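Local coordinates for protein pentalenene synthase (Streptomyces chartreusis NRRL 3882, PDB 6Q4S) that acts as an alpha-eudesmol synthase, probably turning (2E,6E)-farnesyl diphosphate into the bicyclic alcohol 7-epi-alpha-eudesmol with the help of magnesium ions, at residues P14-L19 / D64-L69; L27-E32 / F73-L78. One frame throughout, in Å; residues are numbered along the deposited sequence.

Overall arrangement
Both interactions fasten the N-terminal region of this all-helical terpene synthase to helix 63-79, and they follow one another along it. In interaction 1 the loop before helix 19-32 meets the beginning of helix 63-79; in interaction 2 the end of helix 19-32 meets a later part of the same helix. The two centres lie about 15 Å apart, each about 16 Å from the centre of the chain. Interaction 1 lies away from the likely metal- and substrate-binding residues. Interaction 2 comes closer: the side chains of L75 and D80 are about 10 Å apart, and D80 opens the DDXXD motif, which probably binds magnesium as in a close relative.

Interaction 1. Residues P14-L19 / D64-L69; sequences PVSEHL and DDMVVL
H18 meets M66 through its CB and not its imidazole: CB of H18 lies 4.3 Å from CG of M66. One ring face has the side chain of its neighbour E17 over it, with E17 CG 3.3 Å above the ring plane and displaced toward the rim. The methionine reaches past H18 to S16. With CG anti to the backbone N (chi1 -177°), the M66 chain leaves helix 63-79 toward the loop, then bends at both following torsions and brings its terminal methyl against the serine. CE of M66 lies 3.7 Å from OG of S16, and CE of M66 is equally 3.7 Å from CB of S16, so the methyl rests alongside the whole short side chain. The same hydroxyl oxygen has a polar task: N of H18 donates to OG of S16 at 2.9 Å, with an N-H...O angle of 159°. This ST turn overlaps a type I beta turn from S16 to L19, which places H18 at the N-cap of helix 19-32. With an alanine in place of S16, the H18 amide would probably be left without this acceptor and the turn less firmly fixed, while M66 CE would lose part of its support. Backbone hydrogen bonding ties S16 to A55 of helix 50-57, and A22 and A61 also touch M66. No hydrogen bond joins the two segments themselves. The chemistry is thus divided: hydrogen bonds within the loop and to helix 50-57 fix its shape, and a flexible thioether, fitted by van der Waals contact, docks it onto helix 63-79.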
loop_
_atom_site.group_PDB
_atom_site.type_symbol
_atom_site.label_atom_id
_atom_site.label_comp_id
_atom_site.label_asym_id
_atom_site.label_seq_id
_atom_site.Cartn_x
_atom_site.Cartn_y
_atom_site.Cartn_z
ATOM N N PRO A 14 -15.159 22.975 13.784
ATOM C CA PRO A 14 -14.116 23.931 14.193
ATOM C C PRO A 14 -13.050 24.258 13.141
ATOM O O PRO A 14 -12.838 23.518 12.185
ATOM C CB PRO A 14 -13.503 23.288 15.453
ATOM C CG PRO A 14 -13.980 21.873 15.497
ATOM C CD PRO A 14 -15.221 21.776 14.656
ATOM N N VAL A 15 -12.430 25.401 13.304
ATOM C CA VAL A 15 -11.364 25.845 12.480
ATOM C C VAL A 15 -10.108 26.013 13.319
ATOM O O VAL A 15 -10.174 26.592 14.390
ATOM C CB VAL A 15 -11.742 27.165 11.843
ATOM C CG1 VAL A 15 -10.624 27.654 10.954
ATOM C CG2 VAL A 15 -13.004 26.972 11.001
ATOM N N SER A 16 -8.957 25.540 12.851
ATOM C CA SER A 16 -7.753 25.669 13.667
ATOM C C SER A 16 -7.395 27.135 14.002
ATOM O O SER A 16 -7.329 28.036 13.119
ATOM C CB SER A 16 -6.566 25.002 13.011
ATOM O OG SER A 16 -5.348 25.235 13.693
ATOM N N GLU A 17 -7.061 27.342 15.272
ATOM C CA GLU A 17 -6.455 28.632 15.719
ATOM C C GLU A 17 -5.048 28.888 15.186
ATOM O O GLU A 17 -4.524 30.042 15.223
ATOM C CB GLU A 17 -6.474 28.689 17.254
ATOM C CG GLU A 17 -5.471 27.767 17.933
ATOM C CD GLU A 17 -5.650 27.699 19.441
ATOM O OE1 GLU A 17 -5.968 28.756 20.056
ATOM O OE2 GLU A 17 -5.461 26.604 20.016
ATOM N N HIS A 18 -4.413 27.862 14.590
ATOM C CA HIS A 18 -3.028 28.029 14.120
ATOM C C HIS A 18 -2.841 28.466 12.711
ATOM O O HIS A 18 -1.712 28.473 12.166
ATOM C CB HIS A 18 -2.302 26.700 14.351
ATOM C CG HIS A 18 -2.469 26.202 15.733
ATOM N ND1 HIS A 18 -2.205 27.005 16.825
ATOM C CD2 HIS A 18 -2.859 25.002 16.216
ATOM C CE1 HIS A 18 -2.426 26.304 17.925
ATOM N NE2 HIS A 18 -2.843 25.093 17.585
ATOM N N LEU A 19 -3.912 28.915 12.082
ATOM C CA LEU A 19 -3.803 29.264 10.670
ATOM C C LEU A 19 -2.696 30.223 10.366
ATOM O O LEU A 19 -1.845 29.960 9.486
ATOM C CB LEU A 19 -5.166 29.787 10.170
ATOM C CG LEU A 19 -5.202 30.399 8.789
ATOM C CD1 LEU A 19 -4.739 29.410 7.713
ATOM C CD2 LEU A 19 -6.642 30.898 8.563
ATOM N N ASP A 64 2.650 22.712 15.435
ATOM C CA ASP A 64 3.754 22.290 14.595
ATOM C C ASP A 64 3.217 21.291 13.516
ATOM O O ASP A 64 3.764 21.209 12.434
ATOM C CB ASP A 64 4.846 21.610 15.402
ATOM C CG ASP A 64 5.584 22.571 16.356
ATOM O OD1 ASP A 64 5.797 23.771 16.027
ATOM O OD2 ASP A 64 5.974 22.068 17.424
ATOM N N ASP A 65 2.278 20.468 13.923
ATOM C CA ASP A 65 1.629 19.505 13.017
ATOM C C ASP A 65 0.753 20.204 11.975
ATOM O O ASP A 65 0.659 19.745 10.843
ATOM C CB ASP A 65 0.794 18.535 13.808
ATOM C CG ASP A 65 1.641 17.557 14.614
ATOM O OD1 ASP A 65 2.847 17.375 14.321
ATOM O OD2 ASP A 65 1.063 16.836 15.449
ATOM N N MET A 66 0.216 21.368 12.303
ATOM C CA MET A 66 -0.507 22.152 11.305
ATOM C C MET A 66 0.437 22.577 10.208
ATOM O O MET A 66 0.095 22.526 9.004
ATOM C CB MET A 66 -1.221 23.365 11.923
ATOM C CG MET A 66 -2.040 24.175 10.935
ATOM S SD MET A 66 -3.284 23.273 9.940
ATOM C CE MET A 66 -4.284 22.734 11.242
ATOM N N VAL A 67 1.671 22.924 10.580
ATOM C CA VAL A 67 2.675 23.233 9.569
ATOM C C VAL A 67 2.959 22.016 8.580
ATOM O O VAL A 67 2.975 22.212 7.396
ATOM C CB VAL A 67 4.031 23.683 10.165
ATOM C CG1 VAL A 67 4.974 24.040 9.005
ATOM C CG2 VAL A 67 3.838 24.944 11.036
ATOM N N VAL A 68 3.156 20.838 9.144
ATOM C CA VAL A 68 3.420 19.606 8.390
ATOM C C VAL A 68 2.212 19.345 7.469
ATOM O O VAL A 68 2.388 19.051 6.291
ATOM C CB VAL A 68 3.621 18.450 9.375
ATOM C CG1 VAL A 68 3.630 17.071 8.665
ATOM C CG2 VAL A 68 4.922 18.639 10.122
ATOM N N LEU A 69 1.000 19.520 7.996
ATOM C CA LEU A 69 -0.218 19.337 7.187
ATOM C C LEU A 69 -0.345 20.300 6.015
ATOM O O LEU A 69 -0.671 19.875 4.903
ATOM C CB LEU A 69 -1.464 19.244 8.040
ATOM C CG LEU A 69 -1.547 18.027 8.947
ATOM C CD1 LEU A 69 -2.433 18.333 10.139
ATOM C CD2 LEU A 69 -1.961 16.700 8.269
#

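Interaction 2. Residues L27-E32 / F73-L78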
loop_
_atom_site.group_PDB
_atom_site.type_symbol
_atom_site.label_atom_id
_atom_site.label_comp_id
_atom_site.label_asym_id
_atom_site.label_seq_id
_atom_site.Cartn_x
_atom_site.Cartn_y
_atom_site.Cartn_z
ATOM N N LEU A 27 4.653 28.979 4.116
ATOM C CA LEU A 27 5.104 29.767 2.972
ATOM C C LEU A 27 6.607 29.892 2.773
ATOM O O LEU A 27 7.071 29.972 1.614
ATOM C CB LEU A 27 4.483 31.170 2.919
ATOM C CG LEU A 27 2.968 31.183 2.789
ATOM C CD1 LEU A 27 2.472 32.623 3.041
ATOM C CD2 LEU A 27 2.568 30.643 1.430
ATOM N N ARG A 28 7.348 29.961 3.866
ATOM C CA ARG A 28 8.818 29.925 3.786
ATOM C C ARG A 28 9.337 28.558 3.347
ATOM O O ARG A 28 10.285 28.470 2.559
ATOM C CB ARG A 28 9.382 30.278 5.157
ATOM C CG ARG A 28 9.450 31.824 5.270
ATOM C CD ARG A 28 9.201 32.278 6.677
ATOM N NE ARG A 28 10.249 31.747 7.476
ATOM C CZ ARG A 28 10.116 31.309 8.704
ATOM N NH1 ARG A 28 8.949 31.342 9.329
ATOM N NH2 ARG A 28 11.202 30.825 9.304
ATOM N N TRP A 29 8.673 27.525 3.855
ATOM C CA TRP A 29 9.003 26.139 3.478
ATOM C C TRP A 29 8.853 25.878 1.977
ATOM O O TRP A 29 9.717 25.236 1.382
ATOM C CB TRP A 29 8.190 25.201 4.316
ATOM C CG TRP A 29 8.442 23.690 4.086
ATOM C CD1 TRP A 29 9.318 22.882 4.785
ATOM C CD2 TRP A 29 7.741 22.824 3.177
ATOM N NE1 TRP A 29 9.211 21.577 4.338
ATOM C CE2 TRP A 29 8.234 21.505 3.381
ATOM C CE3 TRP A 29 6.741 23.028 2.232
ATOM C CZ2 TRP A 29 7.783 20.402 2.626
ATOM C CZ3 TRP A 29 6.287 21.915 1.456
ATOM C CH2 TRP A 29 6.821 20.630 1.666
ATOM N N VAL A 30 7.785 26.352 1.339
ATOM C CA VAL A 30 7.652 26.086 -0.098
ATOM C C VAL A 30 8.841 26.637 -0.890
ATOM O O VAL A 30 9.290 26.036 -1.897
ATOM C CB VAL A 30 6.293 26.458 -0.778
ATOM C CG1 VAL A 30 5.132 25.817 -0.044
ATOM C CG2 VAL A 30 6.076 27.928 -0.914
ATOM N N TRP A 31 9.356 27.778 -0.465
ATOM C CA TRP A 31 10.654 28.254 -1.034
ATOM C C TRP A 31 11.934 27.480 -0.659
ATOM O O TRP A 31 12.791 27.206 -1.470
ATOM C CB TRP A 31 10.871 29.741 -0.627
ATOM C CG TRP A 31 10.078 30.665 -1.406
ATOM C CD1 TRP A 31 8.902 31.272 -1.044
ATOM C CD2 TRP A 31 10.401 31.143 -2.691
ATOM N NE1 TRP A 31 8.486 32.127 -2.047
ATOM C CE2 TRP A 31 9.387 32.036 -3.079
ATOM C CE3 TRP A 31 11.434 30.885 -3.580
ATOM C CZ2 TRP A 31 9.402 32.676 -4.295
ATOM C CZ3 TRP A 31 11.426 31.542 -4.820
ATOM C CH2 TRP A 31 10.430 32.403 -5.156
ATOM N N GLU A 32 12.060 27.130 0.580
ATOM C CA GLU A 32 13.211 26.377 1.061
ATOM C C GLU A 32 13.267 25.039 0.295
ATOM O O GLU A 32 14.333 24.616 -0.121
ATOM C CB GLU A 32 13.010 26.097 2.551
ATOM C CG GLU A 32 14.119 25.319 3.240
ATOM C CD GLU A 32 13.746 24.688 4.553
ATOM O OE1 GLU A 32 12.759 25.122 5.180
ATOM O OE2 GLU A 32 14.459 23.742 4.975
ATOM N N PHE A 73 -0.377 19.214 2.122
ATOM C CA PHE A 73 -1.362 19.815 1.265
ATOM C C PHE A 73 -0.749 20.431 0.010
ATOM O O PHE A 73 -1.283 20.261 -1.058
ATOM C CB PHE A 73 -2.114 20.931 1.986
ATOM C CG PHE A 73 -3.553 20.681 2.196
ATOM C CD1 PHE A 73 -4.471 21.152 1.296
ATOM C CD2 PHE A 73 -4.015 20.080 3.355
ATOM C CE1 PHE A 73 -5.820 20.969 1.503
ATOM C CE2 PHE A 73 -5.382 19.939 3.604
ATOM C CZ PHE A 73 -6.270 20.355 2.671
ATOM N N SER A 74 0.325 21.197 0.147
ATOM C CA SER A 74 0.885 21.836 -0.976
ATOM C C SER A 74 1.432 20.851 -2.039
ATOM O O SER A 74 1.475 21.235 -3.216
ATOM C CB SER A 74 1.994 22.852 -0.593
ATOM O OG SER A 74 3.177 22.229 -0.140
ATOM N N LEU A 75 1.884 19.655 -1.607
ATOM C CA LEU A 75 2.588 18.693 -2.484
ATOM C C LEU A 75 1.681 18.247 -3.583
ATOM O O LEU A 75 2.040 18.331 -4.741
ATOM C CB LEU A 75 3.125 17.444 -1.732
ATOM C CG LEU A 75 4.224 17.854 -0.795
ATOM C CD1 LEU A 75 4.784 16.712 0.010
ATOM C CD2 LEU A 75 5.306 18.589 -1.536
ATOM N N ALA A 76 0.504 17.812 -3.207
ATOM C CA ALA A 76 -0.460 17.366 -4.158
ATOM C C ALA A 76 -0.857 18.456 -5.152
ATOM O O ALA A 76 -0.964 18.193 -6.327
ATOM C CB ALA A 76 -1.676 16.876 -3.426
ATOM N N PHE A 77 -1.148 19.654 -4.676
ATOM C CA PHE A 77 -1.602 20.725 -5.540
ATOM C C PHE A 77 -0.505 21.319 -6.409
ATOM O O PHE A 77 -0.771 21.824 -7.485
ATOM C CB PHE A 77 -2.235 21.851 -4.728
ATOM C CG PHE A 77 -3.610 21.530 -4.205
ATOM C CD1 PHE A 77 -3.790 20.717 -3.056
ATOM C CD2 PHE A 77 -4.741 22.060 -4.835
ATOM C CE1 PHE A 77 -5.066 20.423 -2.582
ATOM C CE2 PHE A 77 -6.034 21.766 -4.352
ATOM C CZ PHE A 77 -6.192 20.962 -3.216
ATOM N N LEU A 78 0.726 21.295 -5.930
ATOM C CA LEU A 78 1.830 21.772 -6.728
ATOM C C LEU A 78 2.292 20.714 -7.708
ATOM O O LEU A 78 2.966 21.038 -8.663
ATOM C CB LEU A 78 2.993 22.194 -5.871
ATOM C CG LEU A 78 2.761 23.605 -5.290
ATOM C CD1 LEU A 78 3.756 23.935 -4.205
ATOM C CD2 LEU A 78 2.737 24.657 -6.404
#
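W29 and L75 supply the apolar part of this helix-helix contact, CH2 of W29 lying 4.1 Å from CD2 of L75. The leucine methyl sits at the edge of the indole, near its plane, and the two side chains cross at about a right angle. The first torsion of W29 (chi1 -178°) turns CG away from the backbone N, and the indole reaches from helix 19-32 toward helix 63-79, six-membered ring foremost. A mixed contact follows at the same edge: OG of S74 approaches CZ3 of W29 to 3.5 Å, again near the ring plane. V30 adds a looser touch, with its CG1 4.1 Å from S74 OG. The polar bonds of these side chains all lead elsewhere. The S74 hydroxyl hydrogen-bonds to the carbonyl oxygen of N71, earlier on its own helix, so the oxygen is satisfied although apolar atoms of W29 and V30 face it. At the five-membered ring, NE1 of W29 hydrogen-bonds to OE2 of E125 on helix 118-131, whose A122 touches both W29 and L75. The two short helical segments have axes that come within 11.8 Å and run at 54° to each other, a spacing bridged by the broad indole; the nearest backbone pair is V30 and S74, with CA atoms 8.0 Å apart. W29 therefore links three helices: its N-H is anchored by a carboxylate on helix 118-131, which is likely to limit rotation of the ring, while its carbon edge packs against helix 63-79 shortly before the likely metal-binding DDXXD motif.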